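Local coordinates for protein L-ornithine N(5)-monooxygenase (Pseudomonas aeruginosa, PDB 3S5W) that hydroxylates the side-chain nitrogen of L-ornithine, using FAD, NADPH and molecular oxygen, as the first step toward the hydroxamate siderophore pyoverdin, at residues Glu148-Ile153 and Leu165-Arg170. Sequence-based numbering, arbitrary orientation.
Sequences EEVLRI and LRVISR. With FAD (flavin-adenine dinucleotide), chain C.
Glu149 and Arg170 exchange two backbone hydrogen bonds, N to O in each direction, at one end of an antiparallel pairing interrupted by a classic beta bulge. Leu151 and Arg152 both sit opposite Ile168: Leu151 N donates to Ile168 O (2.7 Å), while Ile168 N reaches Arg152 O almost straight (3.1 Å, 167° at the hydrogen). The bulge follows directly after Val150, whose N and O point to the cofactor instead of the partner strand. Val150 N donates to adenine N1A of FAD (2.8 Å) and Val150 O accepts from N6A (3.1 Å), so the backbone of Val150 offers both a donor and an acceptor to this edge of the adenine, an interaction that does not depend on its side chain.

Among polar side chains, Ser169 OG donates to Glu148 OE1 (2.8 Å), meeting the oxygen nearly along its C-O axis; Arg179 bridges the same oxygen, which would help to balance the charge of this buried carboxylate. On the face of Glu149, Ile168 and Arg170, Glu149 OE1 forms a long salt bridge with Arg170 NH2 (3.3 Å), the two planes nearly perpendicular at 81°. Leu151 CD2 lies over the same guanidinium, and Ile168 CG2 over that of Arg152, whose NE forms a salt bridge with Glu154.

Val150, Ile153 and Val167 share the other face with Ser169. With CG1 anti to its carbonyl carbon (chi1 -49°), Ile153 sends CD1 to Val167 CG1 (3.8 Å), which also touches Val150 CG1, while Ile153 CG2 meets Leu165 CB.

The hairpin of strands 148-158 and 161-171 packs these apolar side chains against Leu64 of strand 61-65 and Leu184 of strand 183-186, and strand 176-181 pairs along the far edge of 161-171.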
ATOM      1  N   GLU A 148       0.130  14.986  11.107  1.00 31.20           N
ATOM      2  CA  GLU A 148      -1.230  15.061  11.624  1.00 31.28           C
ATOM      3  C   GLU A 148      -1.955  13.759  11.344  1.00 31.73           C
ATOM      4  O   GLU A 148      -2.187  13.415  10.170  1.00 31.41           O
ATOM      5  CB  GLU A 148      -1.996  16.199  10.960  1.00 31.36           C
ATOM      6  CG  GLU A 148      -1.508  17.606  11.336  1.00 34.93           C
ATOM      7  CD  GLU A 148      -2.596  18.656  11.189  1.00 37.45           C
ATOM      8  OE1 GLU A 148      -3.783  18.316  11.386  1.00 40.70           O
ATOM      9  OE2 GLU A 148      -2.274  19.818  10.868  1.00 39.64           O
ATOM     10  N   GLU A 149      -2.300  13.049  12.415  1.00 31.14           N
ATOM     11  CA  GLU A 149      -3.084  11.823  12.321  1.00 31.57           C
ATOM     12  C   GLU A 149      -4.559  12.149  12.515  1.00 31.72           C
ATOM     13  O   GLU A 149      -4.928  12.717  13.562  1.00 30.81           O
ATOM     14  CB  GLU A 149      -2.612  10.810  13.366  1.00 31.60           C
ATOM     15  CG  GLU A 149      -3.410   9.503  13.356  1.00 34.70           C
ATOM     16  CD  GLU A 149      -2.963   8.498  14.394  1.00 40.69           C
ATOM     17  OE1 GLU A 149      -2.098   8.814  15.236  1.00 43.40           O
ATOM     18  OE2 GLU A 149      -3.502   7.374  14.381  1.00 42.74           O
ATOM     19  N   VAL A 150      -5.386  11.805  11.521  1.00 30.02           N
ATOM     20  CA  VAL A 150      -6.825  11.971  11.643  1.00 30.27           C
ATOM     21  C   VAL A 150      -7.339  10.862  12.563  1.00 31.08           C
ATOM     22  O   VAL A 150      -7.033   9.664  12.366  1.00 28.75           O
ATOM     23  CB  VAL A 150      -7.572  11.989  10.281  1.00 30.29           C
ATOM     24  CG1 VAL A 150      -9.069  11.997  10.481  1.00 29.98           C
ATOM     25  CG2 VAL A 150      -7.183  13.203   9.474  1.00 29.65           C
ATOM     26  N   LEU A 151      -8.067  11.263  13.606  1.00 30.73           N
ATOM     27  CA  LEU A 151      -8.574  10.274  14.563  1.00 32.68           C
ATOM     28  C   LEU A 151     -10.018   9.836  14.282  1.00 33.17           C
ATOM     29  O   LEU A 151     -10.363   8.675  14.457  1.00 33.82           O
ATOM     30  CB  LEU A 151      -8.439  10.796  16.007  1.00 32.69           C
ATOM     31  CG  LEU A 151      -7.071  11.321  16.477  1.00 34.16           C
ATOM     32  CD1 LEU A 151      -7.180  12.024  17.839  1.00 37.21           C
ATOM     33  CD2 LEU A 151      -6.036  10.211  16.562  1.00 36.33           C
ATOM     34  N   ARG A 152     -10.864  10.771  13.871  1.00 34.27           N
ATOM     35  CA  ARG A 152     -12.285  10.479  13.614  1.00 35.67           C
ATOM     36  C   ARG A 152     -12.955  11.600  12.839  1.00 35.81           C
ATOM     37  O   ARG A 152     -12.489  12.735  12.834  1.00 36.31           O
ATOM     38  CB  ARG A 152     -13.066  10.221  14.924  1.00 36.26           C
ATOM     39  CG  ARG A 152     -13.185  11.435  15.825  1.00 38.87           C
ATOM     40  CD  ARG A 152     -13.912  11.120  17.169  1.00 44.50           C
ATOM     41  NE  ARG A 152     -13.718  12.239  18.097  1.00 45.59           N
ATOM     42  CZ  ARG A 152     -12.659  12.385  18.884  1.00 45.87           C
ATOM     43  NH1 ARG A 152     -11.702  11.470  18.895  1.00 46.06           N
ATOM     44  NH2 ARG A 152     -12.561  13.443  19.668  1.00 47.31           N
ATOM     45  N   ILE A 153     -14.072  11.268  12.207  1.00 36.23           N
ATOM     46  CA  ILE A 153     -14.851  12.215  11.443  1.00 37.17           C
ATOM     47  C   ILE A 153     -16.224  12.221  12.073  1.00 38.64           C
ATOM     48  O   ILE A 153     -16.801  11.153  12.268  1.00 38.99           O
ATOM     49  CB  ILE A 153     -14.989  11.779   9.967  1.00 37.07           C
ATOM     50  CG1 ILE A 153     -13.615  11.410   9.383  1.00 36.21           C
ATOM     51  CG2 ILE A 153     -15.690  12.869   9.136  1.00 36.99           C
ATOM     52  CD1 ILE A 153     -12.615  12.554   9.354  1.00 32.54           C
ATOM     53  N   LEU A 165     -18.638  18.249   7.847  1.00 38.91           N
ATOM     54  CA  LEU A 165     -18.012  17.216   8.632  1.00 37.19           C
ATOM     55  C   LEU A 165     -16.951  17.841   9.490  1.00 35.52           C
ATOM     56  O   LEU A 165     -16.283  18.773   9.067  1.00 34.69           O
ATOM     57  CB  LEU A 165     -17.408  16.120   7.718  1.00 37.19           C
ATOM     58  CG  LEU A 165     -18.379  15.267   6.897  1.00 36.91           C
ATOM     59  CD1 LEU A 165     -17.603  14.516   5.817  1.00 36.22           C
ATOM     60  CD2 LEU A 165     -19.191  14.295   7.778  1.00 35.81           C
ATOM     61  N   ARG A 166     -16.827  17.327  10.706  1.00 35.48           N
ATOM     62  CA  ARG A 166     -15.781  17.749  11.619  1.00 35.53           C
ATOM     63  C   ARG A 166     -14.664  16.725  11.512  1.00 34.40           C
ATOM     64  O   ARG A 166     -14.903  15.534  11.727  1.00 33.92           O
ATOM     65  CB  ARG A 166     -16.297  17.774  13.071  1.00 36.71           C
ATOM     66  CG  ARG A 166     -17.251  18.909  13.391  1.00 39.49           C
ATOM     67  CD  ARG A 166     -18.125  18.599  14.658  1.00 43.77           C
ATOM     68  NE  ARG A 166     -17.322  18.155  15.802  1.00 45.53           N
ATOM     69  CZ  ARG A 166     -16.678  18.966  16.639  1.00 48.00           C
ATOM     70  NH1 ARG A 166     -16.752  20.278  16.479  1.00 50.15           N
ATOM     71  NH2 ARG A 166     -15.961  18.468  17.644  1.00 47.80           N
ATOM     72  N   VAL A 167     -13.463  17.183  11.169  1.00 32.71           N
ATOM     73  CA  VAL A 167     -12.312  16.297  11.077  1.00 31.86           C
ATOM     74  C   VAL A 167     -11.431  16.546  12.290  1.00 31.81           C
ATOM     75  O   VAL A 167     -10.927  17.656  12.472  1.00 32.48           O
ATOM     76  CB  VAL A 167     -11.518  16.525   9.740  1.00 32.51           C
ATOM     77  CG1 VAL A 167     -10.306  15.575   9.651  1.00 30.65           C
ATOM     78  CG2 VAL A 167     -12.442  16.398   8.511  1.00 30.58           C
ATOM     79  N   ILE A 168     -11.249  15.518  13.112  1.00 31.64           N
ATOM     80  CA  ILE A 168     -10.479  15.622  14.335  1.00 31.93           C
ATOM     81  C   ILE A 168      -9.104  14.980  14.128  1.00 31.87           C
ATOM     82  O   ILE A 168      -9.010  13.798  13.828  1.00 30.71           O
ATOM     83  CB  ILE A 168     -11.195  14.905  15.550  1.00 32.07           C
ATOM     84  CG1 ILE A 168     -12.501  15.608  15.968  1.00 34.22           C
ATOM     85  CG2 ILE A 168     -10.276  14.911  16.766  1.00 32.74           C
ATOM     86  CD1 ILE A 168     -13.639  15.528  15.027  1.00 37.17           C
ATOM     87  N   SER A 169      -8.051  15.755  14.310  1.00 31.57           N
ATOM     88  CA  SER A 169      -6.702  15.235  14.164  1.00 32.84           C
ATOM     89  C   SER A 169      -5.823  15.569  15.377  1.00 33.76           C
ATOM     90  O   SER A 169      -6.176  16.434  16.208  1.00 32.85           O
ATOM     91  CB  SER A 169      -6.071  15.734  12.847  1.00 32.26           C
ATOM     92  OG  SER A 169      -5.877  17.142  12.834  1.00 32.54           O
ATOM     93  N   ARG A 170      -4.692  14.880  15.477  1.00 33.92           N
ATOM     94  CA  ARG A 170      -3.732  15.090  16.536  1.00 36.24           C
ATOM     95  C   ARG A 170      -2.388  15.346  15.850  1.00 36.66           C
ATOM     96  O   ARG A 170      -2.036  14.631  14.901  1.00 36.73           O
ATOM     97  CB  ARG A 170      -3.663  13.849  17.441  1.00 37.08           C
ATOM     98  CG  ARG A 170      -2.633  13.965  18.595  1.00 41.94           C
ATOM     99  CD  ARG A 170      -2.691  12.808  19.612  1.00 47.79           C
ATOM    100  NE  ARG A 170      -2.341  11.509  19.034  1.00 52.47           N
ATOM    101  CZ  ARG A 170      -3.137  10.436  19.041  1.00 54.40           C
ATOM    102  NH1 ARG A 170      -4.343  10.482  19.610  1.00 55.29           N
ATOM    103  NH2 ARG A 170      -2.723   9.303  18.485  1.00 54.35           N
TER
HETATM  104  PA  FAD C 450      -0.505   4.879   0.873  1.00 23.63           P
HETATM  105  O1A FAD C 450      -0.458   3.717   1.792  1.00 19.77           O
HETATM  106  O2A FAD C 450       0.704   5.025  -0.067  1.00 19.53           O
HETATM  107  O5B FAD C 450      -0.630   6.254   1.730  1.00 23.66           O
HETATM  108  C5B FAD C 450      -1.527   6.312   2.813  1.00 21.39           C
HETATM  109  C4B FAD C 450      -1.081   7.524   3.614  1.00 23.22           C
HETATM  110  O4B FAD C 450      -2.019   7.716   4.638  1.00 26.67           O
HETATM  111  C3B FAD C 450       0.259   7.260   4.294  1.00 23.62           C
HETATM  112  O3B FAD C 450       1.200   8.236   3.894  1.00 24.22           O
HETATM  113  C2B FAD C 450      -0.050   7.336   5.795  1.00 24.49           C
HETATM  114  O2B FAD C 450       0.941   8.059   6.516  1.00 27.34           O
HETATM  115  C1B FAD C 450      -1.328   8.118   5.812  1.00 25.52           C
HETATM  116  N9A FAD C 450      -2.248   7.807   6.901  1.00 27.25           N
HETATM  117  C8A FAD C 450      -2.735   6.563   7.291  1.00 30.44           C
HETATM  118  N7A FAD C 450      -3.630   6.771   8.302  1.00 29.15           N
HETATM  119  C5A FAD C 450      -3.721   8.111   8.520  1.00 28.77           C
HETATM  120  C6A FAD C 450      -4.474   8.865   9.420  1.00 30.58           C
HETATM  121  N6A FAD C 450      -5.477   8.301  10.111  1.00 28.73           N
HETATM  122  N1A FAD C 450      -4.329  10.251   9.401  1.00 28.54           N
HETATM  123  C2A FAD C 450      -3.487  10.896   8.518  1.00 27.82           C
HETATM  124  N3A FAD C 450      -2.737  10.146   7.618  1.00 25.41           N
HETATM  125  C4A FAD C 450      -2.861   8.776   7.633  1.00 28.24           C
HETATM  126  N1  FAD C 450       1.889  -0.427  -6.055  1.00 22.48           N
HETATM  127  C2  FAD C 450       2.338  -0.398  -7.369  1.00 25.26           C
HETATM  128  O2  FAD C 450       1.576  -0.094  -8.273  1.00 23.60           O
HETATM  129  N3  FAD C 450       3.645  -0.714  -7.675  1.00 25.57           N
HETATM  130  C4  FAD C 450       4.545  -1.050  -6.694  1.00 28.10           C
HETATM  131  O4  FAD C 450       5.725  -1.281  -7.011  1.00 26.10           O
HETATM  132  C4X FAD C 450       4.096  -1.097  -5.360  1.00 25.20           C
HETATM  133  N5  FAD C 450       4.975  -1.452  -4.346  1.00 26.11           N
HETATM  134  C5X FAD C 450       4.529  -1.510  -3.036  1.00 27.52           C
HETATM  135  C6  FAD C 450       5.428  -1.872  -2.022  1.00 29.83           C
HETATM  136  C7  FAD C 450       5.012  -1.940  -0.699  1.00 29.86           C
HETATM  137  C7M FAD C 450       6.032  -2.346   0.335  1.00 32.40           C
HETATM  138  C8  FAD C 450       3.683  -1.672  -0.392  1.00 28.19           C
HETATM  139  C8M FAD C 450       3.164  -1.723   1.016  1.00 31.03           C
HETATM  140  C9  FAD C 450       2.783  -1.311  -1.389  1.00 26.97           C
HETATM  141  C9A FAD C 450       3.196  -1.206  -2.724  1.00 26.84           C
HETATM  142  N10 FAD C 450       2.304  -0.848  -3.742  1.00 23.80           N
HETATM  143  C10 FAD C 450       2.757  -0.814  -5.056  1.00 24.18           C
HETATM  144  C1' FAD C 450       0.856  -0.572  -3.479  1.00 23.37           C
HETATM  145  C2' FAD C 450       0.581   0.770  -2.768  1.00 23.22           C
HETATM  146  O2' FAD C 450      -0.649   0.539  -2.072  1.00 24.65           O
HETATM  147  C3' FAD C 450       0.405   1.872  -3.801  1.00 24.06           C
HETATM  148  O3' FAD C 450       1.567   2.011  -4.643  1.00 23.72           O
HETATM  149  C4' FAD C 450       0.166   3.250  -3.133  1.00 22.97           C
HETATM  150  O4' FAD C 450       1.147   3.458  -2.124  1.00 23.37           O
HETATM  151  C5' FAD C 450      -1.274   3.469  -2.599  1.00 23.29           C
HETATM  152  O5' FAD C 450      -1.423   4.857  -2.364  1.00 26.29           O
HETATM  153  P   FAD C 450      -2.410   5.460  -1.232  1.00 24.11           P
HETATM  154  O1P FAD C 450      -2.130   6.942  -1.214  1.00 22.80           O
HETATM  155  O2P FAD C 450      -3.802   5.004  -1.578  1.00 20.51           O
HETATM  156  O3P FAD C 450      -1.904   4.764   0.112  1.00 21.18           O